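Local coordinates for Mlr3007 protein (PDB 3QQM) that probably transfers the amino group of leucine, isoleucine and valine to 2-oxoglutarate, using a pyridoxal 5'-phosphate cofactor, at residues Met22-Gly27 / Asp65-Ala70; Met71-Ala76 / Ala85-Tyr90; Trp99-Ala104 / Ile216-Val221; Ala137-Leu142 / Glu151-Asn156. One frame throughout, in Å; residues are numbered along the deposited sequence. Where two conformers were deposited one is given.

The four contacts fall into two pairs, one in each of two sheets. Interactions 1 and 2 touch through backbone bonds between strands 17-25 and 71-78 of the antiparallel sheet. Both lie near the surface: in 1 an indole packs on a loop, and in 2 backbone hydrogen bonds hold a hairpin with one polar face. Interactions 3 and 4 share the mixed sheet, where strands 99-103 and 139-143 are neighbours, and 4 is nested within the chain loop that 3 closes. Interaction 3 is partly buried, a parallel pairing with a greasy face and a C-terminal carboxylate bonded to water and near an arginine. Interaction 4 is core, and there a buried carboxylate collects hydrogen bonds, beside a few apolar contacts.

Interaction 1 (Met22-Gly27 / Asp65-Ala70); sequences MRWQPG and DGARTA. With EDO (1,2-ethanediol), chain X.
The end of strand 17-25 is passed by the loop 65-70 without strand pairing: P26 and T69 keep their CA atoms 6.0 Å apart, and the backbones meet most closely where A70 CA lies 3.1 Å from W24 O, a CA-H...O contact. W24 has the largest share of the packing. With CG anti to the backbone N (chi1 -178°), its indole reaches across to the loop, and A67 CB sits over the six-membered ring, 4.0 Å from its centroid, as a CH-pi contact. P26 N lies over the opposite face, which leaves the indole sandwiched. At the ring's edge T69 O comes within 3.6 Å of W24 CZ3. A67 suits its place because a methyl can lie close on the ring where a longer side chain would push it off. P26 adds its CG, 3.7 Å from R68 O. On the loop, the amides of R68 and T69 both donate to O2 of an ethanediol, the R68 N bond being 3.0 Å long. F30 meets W24 edge-to-face and L64 of helix 53-64 also touches it. This is a helix-to-strand connection packed beside a sheet, in the small N-terminal alpha/beta domain of the class-IV aminotransferase fold.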
loop_
_atom_site.group_PDB
_atom_site.type_symbol
_atom_site.label_atom_id
_atom_site.label_comp_id
_atom_site.label_asym_id
_atom_site.label_seq_id
_atom_site.Cartn_x
_atom_site.Cartn_y
_atom_site.Cartn_z
HETATM N N MSE A 22 -6.178 5.418 -4.573
HETATM C CA MSE A 22 -6.680 6.416 -3.666
HETATM C C MSE A 22 -8.191 6.360 -3.434
HETATM O O MSE A 22 -8.945 5.775 -4.233
HETATM C CB MSE A 22 -6.374 7.792 -4.278
HETATM C CG MSE A 22 -4.920 7.974 -4.738
HETATM SE SE MSE A 22 -4.591 9.662 -5.632
HETATM C CE MSE A 22 -5.748 9.460 -7.179
ATOM N N ARG A 23 -8.623 7.027 -2.363
ATOM C CA ARG A 23 -10.029 7.138 -2.055
ATOM C C ARG A 23 -10.462 8.549 -2.350
ATOM O O ARG A 23 -9.956 9.501 -1.744
ATOM C CB ARG A 23 -10.309 6.876 -0.588
ATOM C CG ARG A 23 -11.799 6.720 -0.295
ATOM C CD ARG A 23 -12.161 6.930 1.177
ATOM N NE ARG A 23 -11.366 6.127 2.095
ATOM C CZ ARG A 23 -11.450 6.194 3.428
ATOM N NH1 ARG A 23 -12.332 7.016 4.016
ATOM N NH2 ARG A 23 -10.645 5.439 4.177
ATOM N N TRP A 24 -11.359 8.702 -3.303
ATOM C CA TRP A 24 -11.920 10.013 -3.621
ATOM C C TRP A 24 -13.148 10.203 -2.752
ATOM O O TRP A 24 -13.931 9.282 -2.589
ATOM C CB TRP A 24 -12.350 10.085 -5.064
ATOM C CG TRP A 24 -12.895 11.416 -5.490
ATOM C CD1 TRP A 24 -12.187 12.448 -6.024
ATOM C CD2 TRP A 24 -14.256 11.831 -5.480
ATOM N NE1 TRP A 24 -13.022 13.464 -6.366
ATOM C CE2 TRP A 24 -14.298 13.125 -6.034
ATOM C CE3 TRP A 24 -15.445 11.233 -5.085
ATOM C CZ2 TRP A 24 -15.483 13.846 -6.178
ATOM C CZ3 TRP A 24 -16.630 11.951 -5.236
ATOM C CH2 TRP A 24 -16.636 13.237 -5.785
ATOM N N GLN A 25 -13.319 11.399 -2.213
ATOM C CA GLN A 25 -14.460 11.691 -1.373
ATOM C C GLN A 25 -15.120 12.965 -1.860
ATOM O O GLN A 25 -14.427 13.889 -2.281
ATOM C CB GLN A 25 -14.038 11.828 0.099
ATOM C CG GLN A 25 -13.605 10.513 0.714
ATOM C CD GLN A 25 -13.188 10.626 2.178
ATOM O OE1 GLN A 25 -12.370 11.471 2.546
ATOM N NE2 GLN A 25 -13.728 9.743 3.008
ATOM N N PRO A 26 -16.464 13.007 -1.823
ATOM C CA PRO A 26 -17.213 14.182 -2.227
ATOM C C PRO A 26 -16.728 15.442 -1.518
ATOM O O PRO A 26 -16.541 15.434 -0.300
ATOM C CB PRO A 26 -18.663 13.867 -1.785
ATOM C CG PRO A 26 -18.758 12.424 -1.672
ATOM C CD PRO A 26 -17.341 11.888 -1.449
ATOM N N GLY A 27 -16.496 16.500 -2.288
ATOM C CA GLY A 27 -16.058 17.784 -1.732
ATOM C C GLY A 27 -14.571 17.929 -1.488
ATOM O O GLY A 27 -13.950 18.880 -1.981
ATOM N N ASP A 65 -15.517 12.530 -12.989
ATOM C CA ASP A 65 -16.579 13.400 -13.440
ATOM C C ASP A 65 -17.962 12.807 -13.061
ATOM O O ASP A 65 -18.304 11.693 -13.466
ATOM C CB ASP A 65 -16.492 13.562 -14.966
ATOM C CG ASP A 65 -17.449 14.625 -15.498
ATOM O OD1 ASP A 65 -17.487 15.741 -14.916
ATOM O OD2 ASP A 65 -18.131 14.359 -16.516
ATOM N N GLY A 66 -18.729 13.539 -12.257
ATOM C CA GLY A 66 -20.082 13.116 -11.872
ATOM C C GLY A 66 -20.141 12.179 -10.691
ATOM O O GLY A 66 -21.219 11.741 -10.304
ATOM N N ALA A 67 -18.994 11.871 -10.103
ATOM C CA ALA A 67 -18.966 10.982 -8.970
ATOM C C ALA A 67 -19.809 11.594 -7.829
ATOM O O ALA A 67 -19.658 12.756 -7.497
ATOM C CB ALA A 67 -17.569 10.738 -8.548
ATOM N N ARG A 68 -20.709 10.799 -7.259
ATOM C CA ARG A 68 -21.610 11.275 -6.211
ATOM C C ARG A 68 -21.236 10.755 -4.829
ATOM O O ARG A 68 -21.637 11.346 -3.809
ATOM C CB ARG A 68 -23.046 10.851 -6.520
ATOM C CG ARG A 68 -23.581 11.303 -7.873
ATOM C CD ARG A 68 -25.086 10.914 -8.045
ATOM N NE ARG A 68 -25.360 9.464 -7.961
ATOM C CZ ARG A 68 -25.219 8.598 -8.970
ATOM N NH1 ARG A 68 -24.733 9.000 -10.129
ATOM N NH2 ARG A 68 -25.506 7.316 -8.801
ATOM N N THR A 69 -20.522 9.631 -4.787
ATOM C CA THR A 69 -20.076 9.031 -3.519
ATOM C C THR A 69 -18.606 8.622 -3.606
ATOM O O THR A 69 -18.004 8.658 -4.699
ATOM C CB THR A 69 -20.899 7.787 -3.164
ATOM O OG1 THR A 69 -20.821 6.851 -4.242
ATOM C CG2 THR A 69 -22.361 8.144 -2.930
ATOM N N ALA A 70 -18.038 8.234 -2.456
ATOM C CA ALA A 70 -16.635 7.807 -2.364
ATOM C C ALA A 70 -16.278 6.795 -3.464
ATOM O O ALA A 70 -17.037 5.894 -3.739
ATOM C CB ALA A 70 -16.340 7.222 -0.983
HETATM C C1 EDO X . -21.415 6.517 -9.463
HETATM O O1 EDO X . -20.030 6.159 -9.460
HETATM C C2 EDO X . -21.603 7.852 -8.755
HETATM O O2 EDO X . -20.883 7.837 -7.516
#

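Interaction 2 (Met71-Ala76 / Ala85-Tyr90); sequences MRTRLA and ASAQPY
Bends at chi2 (-69°) and chi3 (-68°) curl the selenomethionine M71 back over the partner strand and bring its CE to 3.9 Å from A87 CB, where it also touches the ring of P89. R74 leaves its strand with CG anti to the backbone N and then turns at chi3 (62°), which lays one face of the guanidinium over S86 CB, with NH2 3.7 Å away. These side chains dress a beta hairpin, formed by strands 71-78 and 83-89, whose second strand is the outermost of its antiparallel sheet within the chain. Two hydrogen-bonded pairs hold it. R72 N donates to Q88 O over 2.7 Å, and Q88 N returns a bond to R72 O. Two residues further on, past the non-hydrogen-bonded pair T73/A87, R74 N meets S86 O at 2.7 Å and S86 N answers to R74 O at 2.9 Å. M71 faces P89 in a non-hydrogen-bonded pair, where the missing N-H of proline costs the pairing nothing. The two faces differ in character. R72, R74, S86 and Q88 present polar groups on one of them, whereas T73, L75, A85 and A87 lie on the other, where L75 packs on I56, V59 and L60 of helix 53-64. Small alanines on the outer strand suit that face, since the larger side chains of the inner strand already lie beside them: T73 OG1 stands 4.1 Å from A87 CB, and L75 CD1 is at the same distance from A85 CB.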
loop_
_atom_site.group_PDB
_atom_site.type_symbol
_atom_site.label_atom_id
_atom_site.label_comp_id
_atom_site.label_asym_id
_atom_site.label_seq_id
_atom_site.Cartn_x
_atom_site.Cartn_y
_atom_site.Cartn_z
HETATM N N MSE A 71 -15.118 6.967 -4.085
HETATM C CA MSE A 71 -14.680 6.078 -5.158
HETATM C C MSE A 71 -13.267 5.563 -4.936
HETATM O O MSE A 71 -12.418 6.299 -4.439
HETATM C CB MSE A 71 -14.664 6.844 -6.492
HETATM C CG MSE A 71 -15.954 7.600 -6.842
HETATM SE SE MSE A 71 -17.491 6.450 -7.260
HETATM C CE MSE A 71 -16.852 5.721 -8.909
ATOM N N ARG A 72 -13.024 4.296 -5.272
ATOM C CA ARG A 72 -11.682 3.738 -5.246
ATOM C C ARG A 72 -11.178 4.136 -6.605
ATOM O O ARG A 72 -11.852 3.903 -7.621
ATOM C CB ARG A 72 -11.681 2.226 -5.123
ATOM C CG ARG A 72 -10.291 1.588 -5.222
ATOM C CD ARG A 72 -10.336 0.079 -5.153
ATOM N NE ARG A 72 -9.008 -0.504 -5.417
ATOM C CZ ARG A 72 -8.527 -0.779 -6.646
ATOM N NH1 ARG A 72 -9.265 -0.514 -7.730
ATOM N NH2 ARG A 72 -7.298 -1.297 -6.805
ATOM N N THR A 73 -10.035 4.801 -6.630
ATOM C CA THR A 73 -9.469 5.291 -7.848
ATOM C C THR A 73 -8.086 4.740 -8.080
ATOM O O THR A 73 -7.231 4.869 -7.230
ATOM C CB THR A 73 -9.367 6.808 -7.785
ATOM O OG1 THR A 73 -10.670 7.359 -7.506
ATOM C CG2 THR A 73 -8.800 7.368 -9.106
ATOM N N ARG A 74 -7.873 4.119 -9.238
ATOM C CA ARG A 74 -6.567 3.584 -9.570
ATOM C C ARG A 74 -5.955 4.410 -10.701
ATOM O O ARG A 74 -6.501 4.468 -11.803
ATOM C CB ARG A 74 -6.635 2.115 -10.003
ATOM C CG ARG A 74 -5.234 1.506 -10.198
ATOM C CD ARG A 74 -5.207 0.197 -10.963
ATOM N NE ARG A 74 -5.722 0.377 -12.322
ATOM C CZ ARG A 74 -6.894 -0.088 -12.761
ATOM N NH1 ARG A 74 -7.661 -0.871 -11.992
ATOM N NH2 ARG A 74 -7.270 0.163 -14.001
ATOM N N LEU A 75 -4.793 4.998 -10.423
ATOM C CA LEU A 75 -4.031 5.805 -11.388
ATOM C C LEU A 75 -2.807 5.004 -11.781
ATOM O O LEU A 75 -2.136 4.475 -10.904
ATOM C CB LEU A 75 -3.588 7.107 -10.751
ATOM C CG LEU A 75 -2.841 8.097 -11.636
ATOM C CD1 LEU A 75 -3.729 8.600 -12.784
ATOM C CD2 LEU A 75 -2.303 9.276 -10.780
ATOM N N ALA A 76 -2.525 4.891 -13.084
ATOM C CA ALA A 76 -1.366 4.132 -13.572
ATOM C C ALA A 76 -0.588 4.921 -14.614
ATOM O O ALA A 76 -1.170 5.594 -15.447
ATOM C CB ALA A 76 -1.790 2.783 -14.146
ATOM N N ALA A 85 -6.742 6.202 -15.502
ATOM C CA ALA A 85 -7.394 6.403 -14.226
ATOM C C ALA A 85 -8.740 5.678 -14.282
ATOM O O ALA A 85 -9.508 5.824 -15.239
ATOM C CB ALA A 85 -7.576 7.865 -13.922
ATOM N N SER A 86 -8.993 4.860 -13.268
ATOM C CA SER A 86 -10.223 4.118 -13.141
ATOM C C SER A 86 -10.838 4.374 -11.779
ATOM O O SER A 86 -10.147 4.279 -10.742
ATOM C CB SER A 86 -9.948 2.633 -13.284
ATOM O OG SER A 86 -11.086 1.861 -12.949
ATOM N N ALA A 87 -12.144 4.655 -11.781
ATOM C CA ALA A 87 -12.882 4.899 -10.556
ATOM C C ALA A 87 -14.103 3.980 -10.450
ATOM O O ALA A 87 -14.850 3.800 -11.416
ATOM C CB ALA A 87 -13.321 6.357 -10.479
ATOM N N GLN A 88 -14.285 3.404 -9.270
ATOM C CA GLN A 88 -15.429 2.559 -8.972
ATOM C C GLN A 88 -15.817 2.835 -7.532
ATOM O O GLN A 88 -14.985 3.213 -6.744
ATOM C CB GLN A 88 -15.098 1.091 -9.164
ATOM C CG GLN A 88 -14.518 0.772 -10.496
ATOM C CD GLN A 88 -14.507 -0.683 -10.765
ATOM O OE1 GLN A 88 -15.565 -1.305 -10.907
ATOM N NE2 GLN A 88 -13.302 -1.259 -10.882
ATOM N N PRO A 89 -17.082 2.610 -7.171
ATOM C CA PRO A 89 -17.511 2.916 -5.806
ATOM C C PRO A 89 -16.665 2.270 -4.713
ATOM O O PRO A 89 -16.367 1.093 -4.778
ATOM C CB PRO A 89 -18.953 2.367 -5.755
ATOM C CG PRO A 89 -19.402 2.358 -7.130
ATOM C CD PRO A 89 -18.182 2.057 -7.969
ATOM N N TYR A 90 -16.270 3.065 -3.727
ATOM C CA TYR A 90 -15.509 2.560 -2.594
ATOM C C TYR A 90 -16.454 1.778 -1.690
ATOM O O TYR A 90 -17.569 2.216 -1.422
ATOM C CB TYR A 90 -14.858 3.710 -1.835
ATOM C CG TYR A 90 -14.249 3.332 -0.492
ATOM C CD1 TYR A 90 -13.261 2.353 -0.400
ATOM C CD2 TYR A 90 -14.611 4.005 0.678
ATOM C CE1 TYR A 90 -12.683 2.019 0.837
ATOM C CE2 TYR A 90 -14.026 3.679 1.912
ATOM C CZ TYR A 90 -13.071 2.690 1.978
ATOM O OH TYR A 90 -12.486 2.359 3.179
#

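Interaction 3 (Trp99-Ala104 / Ile216-Val221); sequences WILRLA and IPAKLV. With EDO (1,2-ethanediol), chain V.
Two parallel strands in the middle of the six-stranded mixed sheet, 99-103 and the C-terminal 214-220, are laced together by the staggered bonds of parallel pairing. W99 N donates to P217 O at 3.0 Å and W99 O receives K219 N at 2.8 Å; L101 N then reaches K219 O, and a weak bond from V221 N to L101 O ends the series. P217 fits here because this strand pair uses only its carbonyl. W99, L101, A218 and L220 share one face. I216 lies over the indole of W99, its CG2 above the five-membered part and its CD1 3.8 Å from the centroid of the six-membered ring, only 12° off the normal, a CH-pi contact. Were W99 an alanine, both I216 methyls would probably face a gap where the indole had been. Beside it, L101 CD1 packs 3.7 Å from A218 CB, a methyl small enough for the strands to stay close. At the far end R102 folds at chi2 (-70°) and chi3 (-72°), which brings CD to 3.7 Å from V221 CB; its NE is 4.2 Å from the terminal OXT of V221, an attraction of charges without a salt bridge. One water bridges L103 N and V221 O, and Y197 also bonds to that carboxylate. Strand 139-143 flanks 99-103, and W99 packs on its E139 and on D138 just before it, while 205-210 pairs with 214-220, and helix 197-200 lies against L220.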
loop_
_atom_site.group_PDB
_atom_site.type_symbol
_atom_site.label_atom_id
_atom_site.label_comp_id
_atom_site.label_asym_id
_atom_site.label_seq_id
_atom_site.Cartn_x
_atom_site.Cartn_y
_atom_site.Cartn_z
ATOM N N TRP A 99 -9.511 -8.059 10.343
ATOM C CA TRP A 99 -8.799 -8.863 9.344
ATOM C C TRP A 99 -7.843 -9.876 9.973
ATOM O O TRP A 99 -7.087 -9.537 10.897
ATOM C CB TRP A 99 -8.005 -7.932 8.417
ATOM C CG TRP A 99 -8.749 -7.477 7.220
ATOM C CD1 TRP A 99 -10.107 -7.403 7.067
ATOM C CD2 TRP A 99 -8.192 -6.836 6.079
ATOM N NE1 TRP A 99 -10.418 -6.900 5.842
ATOM C CE2 TRP A 99 -9.263 -6.512 5.221
ATOM C CE3 TRP A 99 -6.893 -6.562 5.670
ATOM C CZ2 TRP A 99 -9.073 -5.930 3.990
ATOM C CZ3 TRP A 99 -6.701 -5.989 4.454
ATOM C CH2 TRP A 99 -7.788 -5.676 3.614
ATOM N N ILE A 100 -7.904 -11.113 9.467
ATOM C CA ILE A 100 -7.057 -12.193 9.919
ATOM C C ILE A 100 -5.786 -12.159 9.095
ATOM O O ILE A 100 -5.850 -12.095 7.863
ATOM C CB ILE A 100 -7.714 -13.574 9.701
ATOM C CG1 ILE A 100 -9.082 -13.664 10.396
ATOM C CG2 ILE A 100 -6.786 -14.692 10.200
ATOM C CD1 ILE A 100 -9.790 -14.988 10.153
ATOM N N LEU A 101 -4.636 -12.197 9.765
ATOM C CA LEU A 101 -3.345 -12.176 9.077
ATOM C C LEU A 101 -2.638 -13.488 9.223
ATOM O O LEU A 101 -2.771 -14.143 10.252
ATOM C CB LEU A 101 -2.428 -11.102 9.677
ATOM C CG LEU A 101 -3.008 -9.712 9.763
ATOM C CD1 LEU A 101 -2.020 -8.792 10.432
ATOM C CD2 LEU A 101 -3.369 -9.207 8.384
ATOM N N ARG A 102 -1.855 -13.839 8.202
ATOM C CA ARG A 102 -1.019 -15.034 8.202
ATOM C C ARG A 102 0.341 -14.648 7.587
ATOM O O ARG A 102 0.439 -13.667 6.818
ATOM C CB ARG A 102 -1.629 -16.170 7.380
ATOM C CG ARG A 102 -3.038 -16.565 7.755
ATOM C CD ARG A 102 -3.118 -17.234 9.065
ATOM N NE ARG A 102 -2.558 -18.586 8.988
ATOM C CZ ARG A 102 -3.271 -19.693 8.761
ATOM N NH1 ARG A 102 -4.595 -19.645 8.583
ATOM N NH2 ARG A 102 -2.650 -20.855 8.710
ATOM N N LEU A 103 1.370 -15.432 7.900
ATOM C CA LEU A 103 2.714 -15.200 7.392
ATOM C C LEU A 103 2.999 -16.031 6.159
ATOM O O LEU A 103 2.844 -17.265 6.162
ATOM C CB LEU A 103 3.747 -15.566 8.449
ATOM C CG LEU A 103 5.230 -15.420 8.092
ATOM C CD1 LEU A 103 5.606 -13.964 7.872
ATOM C CD2 LEU A 103 6.075 -16.039 9.207
ATOM N N ALA A 104 3.415 -15.359 5.100
ATOM C CA ALA A 104 3.767 -16.046 3.884
ATOM C C ALA A 104 5.163 -16.601 4.023
ATOM O O ALA A 104 5.966 -16.065 4.777
ATOM C CB ALA A 104 3.749 -15.079 2.682
ATOM N N ILE A 216 -6.914 -0.783 9.622
ATOM C CA ILE A 216 -7.788 -1.909 9.709
ATOM C C ILE A 216 -7.345 -2.763 10.896
ATOM O O ILE A 216 -6.216 -3.258 10.923
ATOM C CB ILE A 216 -7.719 -2.748 8.447
ATOM C CG1 ILE A 216 -8.000 -1.888 7.199
ATOM C CG2 ILE A 216 -8.708 -3.923 8.531
ATOM C CD1 ILE A 216 -7.650 -2.582 5.903
ATOM N N PRO A 217 -8.219 -2.916 11.901
ATOM C CA PRO A 217 -7.870 -3.764 13.031
ATOM C C PRO A 217 -7.555 -5.149 12.523
ATOM O O PRO A 217 -8.246 -5.630 11.648
ATOM C CB PRO A 217 -9.158 -3.786 13.877
ATOM C CG PRO A 217 -9.889 -2.584 13.479
ATOM C CD PRO A 217 -9.565 -2.354 12.033
ATOM N N ALA A 218 -6.536 -5.793 13.074
ATOM C CA ALA A 218 -6.161 -7.109 12.585
ATOM C C ALA A 218 -5.766 -8.058 13.699
ATOM O O ALA A 218 -5.471 -7.637 14.830
ATOM C CB ALA A 218 -5.046 -6.980 11.580
ATOM N N LYS A 219 -5.766 -9.345 13.381
ATOM C CA LYS A 219 -5.432 -10.345 14.363
ATOM C C LYS A 219 -4.515 -11.345 13.709
ATOM O O LYS A 219 -4.760 -11.814 12.607
ATOM C CB LYS A 219 -6.690 -11.013 14.885
ATOM C CG LYS A 219 -6.511 -11.693 16.216
ATOM C CD LYS A 219 -7.852 -12.281 16.739
ATOM C CE LYS A 219 -8.229 -13.594 16.032
ATOM N NZ LYS A 219 -7.329 -14.731 16.443
ATOM N N LEU A 220 -3.463 -11.679 14.421
ATOM C CA LEU A 220 -2.435 -12.568 13.923
ATOM C C LEU A 220 -2.791 -14.010 14.179
ATOM O O LEU A 220 -3.384 -14.330 15.196
ATOM C CB LEU A 220 -1.138 -12.240 14.638
ATOM C CG LEU A 220 0.131 -12.543 13.883
ATOM C CD1 LEU A 220 0.180 -11.627 12.667
ATOM C CD2 LEU A 220 1.335 -12.332 14.778
ATOM N N VAL A 221 -2.488 -14.867 13.214
ATOM C CA VAL A 221 -2.755 -16.287 13.330
ATOM C C VAL A 221 -1.607 -17.111 12.776
ATOM O O VAL A 221 -0.703 -16.607 12.064
ATOM C CB VAL A 221 -3.998 -16.685 12.576
ATOM C CG1 VAL A 221 -4.167 -18.204 12.629
ATOM C CG2 VAL A 221 -5.207 -15.978 13.158
ATOM O OXT VAL A 221 -1.594 -18.328 13.027
HETATM C C1 EDO V . -6.978 -5.971 16.983
HETATM O O1 EDO V . -5.722 -6.344 17.565
HETATM C C2 EDO V . -7.424 -4.602 17.502
HETATM O O2 EDO V . -6.590 -3.545 16.990
HETATM O O HOH W 1 0.748 -17.642 9.882
#

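Interaction 4 (Ala137-Leu142 / Glu151-Asn156); sequences ADEVLL and EGTITN. With EDO (1,2-ethanediol), chain T; EDO (1,2-ethanediol), chain B.
E139 has the most surface buried here, and its carboxylate is held by four donors. The chain bends at chi2 (60°) to bring it against the backbone and hydroxyls of T153-T155. E139 OE1 takes T153 OG1 on its syn lone pair at 2.8 Å, and V140 N from the anti side, tilted out of the carboxylate plane. E139 OE2 receives I154 N on its syn lone pair at 2.9 Å, almost straight (170°). T155 OG1 meets the anti lone pair of E139 OE2 at 2.7 Å. Threonines suit the turn, each offering a hydroxyl on a short side chain, and T153 packs its methyl on V140. G152 fits because a CB would collide with E139 OE2. With a glutamine for E139, whose NH2 cannot accept, the donors on one oxygen would probably lose their acceptor. L142 N bonds to E151 O at 3.0 Å, and L142 CD1 crosses T153 CG2 at 4.0 Å. The E151 carboxylate bonds instead to Y125 OH and L176 N. The run E151-N156 matches the start of the class-IV signature. The hairpin edges the mixed sheet: strand 99-103 touches E139 through L101, helix 123-130 packs on V140 and L142, and strand 205-210 touches T155.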
loop_
_atom_site.group_PDB
_atom_site.type_symbol
_atom_site.label_atom_id
_atom_site.label_comp_id
_atom_site.label_asym_id
_atom_site.label_seq_id
_atom_site.Cartn_x
_atom_site.Cartn_y
_atom_site.Cartn_z
ATOM N N ALA A 137 -6.874 -15.991 5.372
ATOM C CA ALA A 137 -6.246 -14.702 5.637
ATOM C C ALA A 137 -6.836 -13.583 4.784
ATOM O O ALA A 137 -6.939 -13.691 3.569
ATOM C CB ALA A 137 -4.725 -14.796 5.406
ATOM N N ASP A 138 -7.250 -12.523 5.438
ATOM C CA ASP A 138 -7.771 -11.354 4.747
ATOM C C ASP A 138 -6.567 -10.616 4.168
ATOM O O ASP A 138 -6.659 -9.987 3.089
ATOM C CB ASP A 138 -8.549 -10.494 5.714
ATOM C CG ASP A 138 -9.794 -11.193 6.223
ATOM O OD1 ASP A 138 -10.740 -11.374 5.401
ATOM O OD2 ASP A 138 -9.840 -11.533 7.430
ATOM N N GLU A 139 -5.418 -10.751 4.857
ATOM C CA GLU A 139 -4.159 -10.152 4.411
ATOM C C GLU A 139 -2.991 -11.062 4.792
ATOM O O GLU A 139 -3.003 -11.718 5.817
ATOM C CB GLU A 139 -4.000 -8.735 4.987
ATOM C CG GLU A 139 -2.675 -7.988 4.701
ATOM C CD GLU A 139 -2.379 -7.775 3.203
ATOM O OE1 GLU A 139 -2.422 -8.747 2.431
ATOM O OE2 GLU A 139 -1.992 -6.639 2.826
ATOM N N VAL A 140 -1.974 -11.067 3.940
ATOM C CA VAL A 140 -0.811 -11.892 4.101
ATOM C C VAL A 140 0.398 -11.022 4.319
ATOM O O VAL A 140 0.650 -10.101 3.535
ATOM C CB VAL A 140 -0.613 -12.750 2.814
ATOM C CG1 VAL A 140 0.637 -13.631 2.899
ATOM C CG2 VAL A 140 -1.827 -13.583 2.580
ATOM N N LEU A 141 1.160 -11.311 5.369
ATOM C CA LEU A 141 2.358 -10.557 5.645
ATOM C C LEU A 141 3.580 -11.266 5.071
ATOM O O LEU A 141 3.602 -12.500 4.948
ATOM C CB LEU A 141 2.565 -10.366 7.150
ATOM C CG LEU A 141 1.430 -9.748 7.979
ATOM C CD1 LEU A 141 1.898 -9.518 9.431
ATOM C CD2 LEU A 141 0.930 -8.440 7.341
ATOM N N LEU A 142 4.588 -10.469 4.714
ATOM C CA LEU A 142 5.854 -10.960 4.204
ATOM C C LEU A 142 6.997 -10.431 5.080
ATOM O O LEU A 142 6.977 -9.275 5.508
ATOM C CB LEU A 142 6.107 -10.483 2.760
ATOM C CG LEU A 142 5.140 -10.926 1.659
ATOM C CD1 LEU A 142 3.863 -10.113 1.760
ATOM C CD2 LEU A 142 5.760 -10.743 0.291
ATOM N N GLU A 151 5.731 -5.858 5.556
ATOM C CA GLU A 151 4.437 -5.311 5.160
ATOM C C GLU A 151 3.489 -6.397 4.693
ATOM O O GLU A 151 3.828 -7.583 4.674
ATOM C CB GLU A 151 4.677 -4.355 3.968
ATOM C CG GLU A 151 5.318 -5.081 2.745
ATOM C CD GLU A 151 5.734 -4.154 1.563
ATOM O OE1 GLU A 151 5.282 -2.980 1.490
ATOM O OE2 GLU A 151 6.517 -4.631 0.688
ATOM N N GLY A 152 2.280 -5.984 4.352
ATOM C CA GLY A 152 1.289 -6.873 3.789
ATOM C C GLY A 152 1.387 -6.750 2.270
ATOM O O GLY A 152 2.108 -5.874 1.751
ATOM N N THR A 153 0.699 -7.622 1.551
ATOM C CA THR A 153 0.685 -7.551 0.111
ATOM C C THR A 153 0.109 -6.196 -0.390
ATOM O O THR A 153 0.493 -5.721 -1.466
ATOM C CB THR A 153 -0.163 -8.676 -0.499
ATOM O OG1 THR A 153 -1.558 -8.461 -0.205
ATOM C CG2 THR A 153 0.301 -10.057 0.026
ATOM N N ILE A 154 -0.817 -5.587 0.357
ATOM C CA ILE A 154 -1.393 -4.299 -0.070
ATOM C C ILE A 154 -1.517 -3.293 1.067
ATOM O O ILE A 154 -2.235 -2.281 0.948
ATOM C CB ILE A 154 -2.793 -4.466 -0.738
ATOM C CG1 ILE A 154 -3.777 -5.088 0.257
ATOM C CG2 ILE A 154 -2.682 -5.289 -2.003
ATOM C CD1 ILE A 154 -5.220 -5.237 -0.258
ATOM N N THR A 155 -0.805 -3.554 2.152
ATOM C CA THR A 155 -0.865 -2.707 3.323
ATOM C C THR A 155 0.461 -2.651 4.049
ATOM O O THR A 155 1.335 -3.466 3.808
ATOM C CB THR A 155 -1.863 -3.282 4.347
ATOM O OG1 THR A 155 -1.524 -4.644 4.611
ATOM C CG2 THR A 155 -3.316 -3.247 3.846
ATOM N N ASN A 156 0.604 -1.634 4.902
ATOM C CA ASN A 156 1.727 -1.506 5.796
ATOM C C ASN A 156 1.200 -1.993 7.156
ATOM O O ASN A 156 -0.000 -1.951 7.398
ATOM C CB ASN A 156 2.236 -0.076 5.862
ATOM C CG ASN A 156 3.014 0.330 4.608
ATOM O OD1 ASN A 156 2.622 1.250 3.890
ATOM N ND2 ASN A 156 4.111 -0.386 4.329
HETATM C C1 EDO T . -5.985 -8.437 -1.143
HETATM O O1 EDO T . -6.402 -9.519 -1.979
HETATM C C2 EDO T . -6.103 -8.849 0.323
HETATM O O2 EDO T . -4.889 -9.425 0.801
HETATM C C1 EDO B . -13.832 -13.448 5.756
HETATM O O1 EDO B . -13.095 -12.238 5.988
HETATM C C2 EDO B . -12.920 -14.666 5.887
HETATM O O2 EDO B . -12.076 -14.578 7.050
#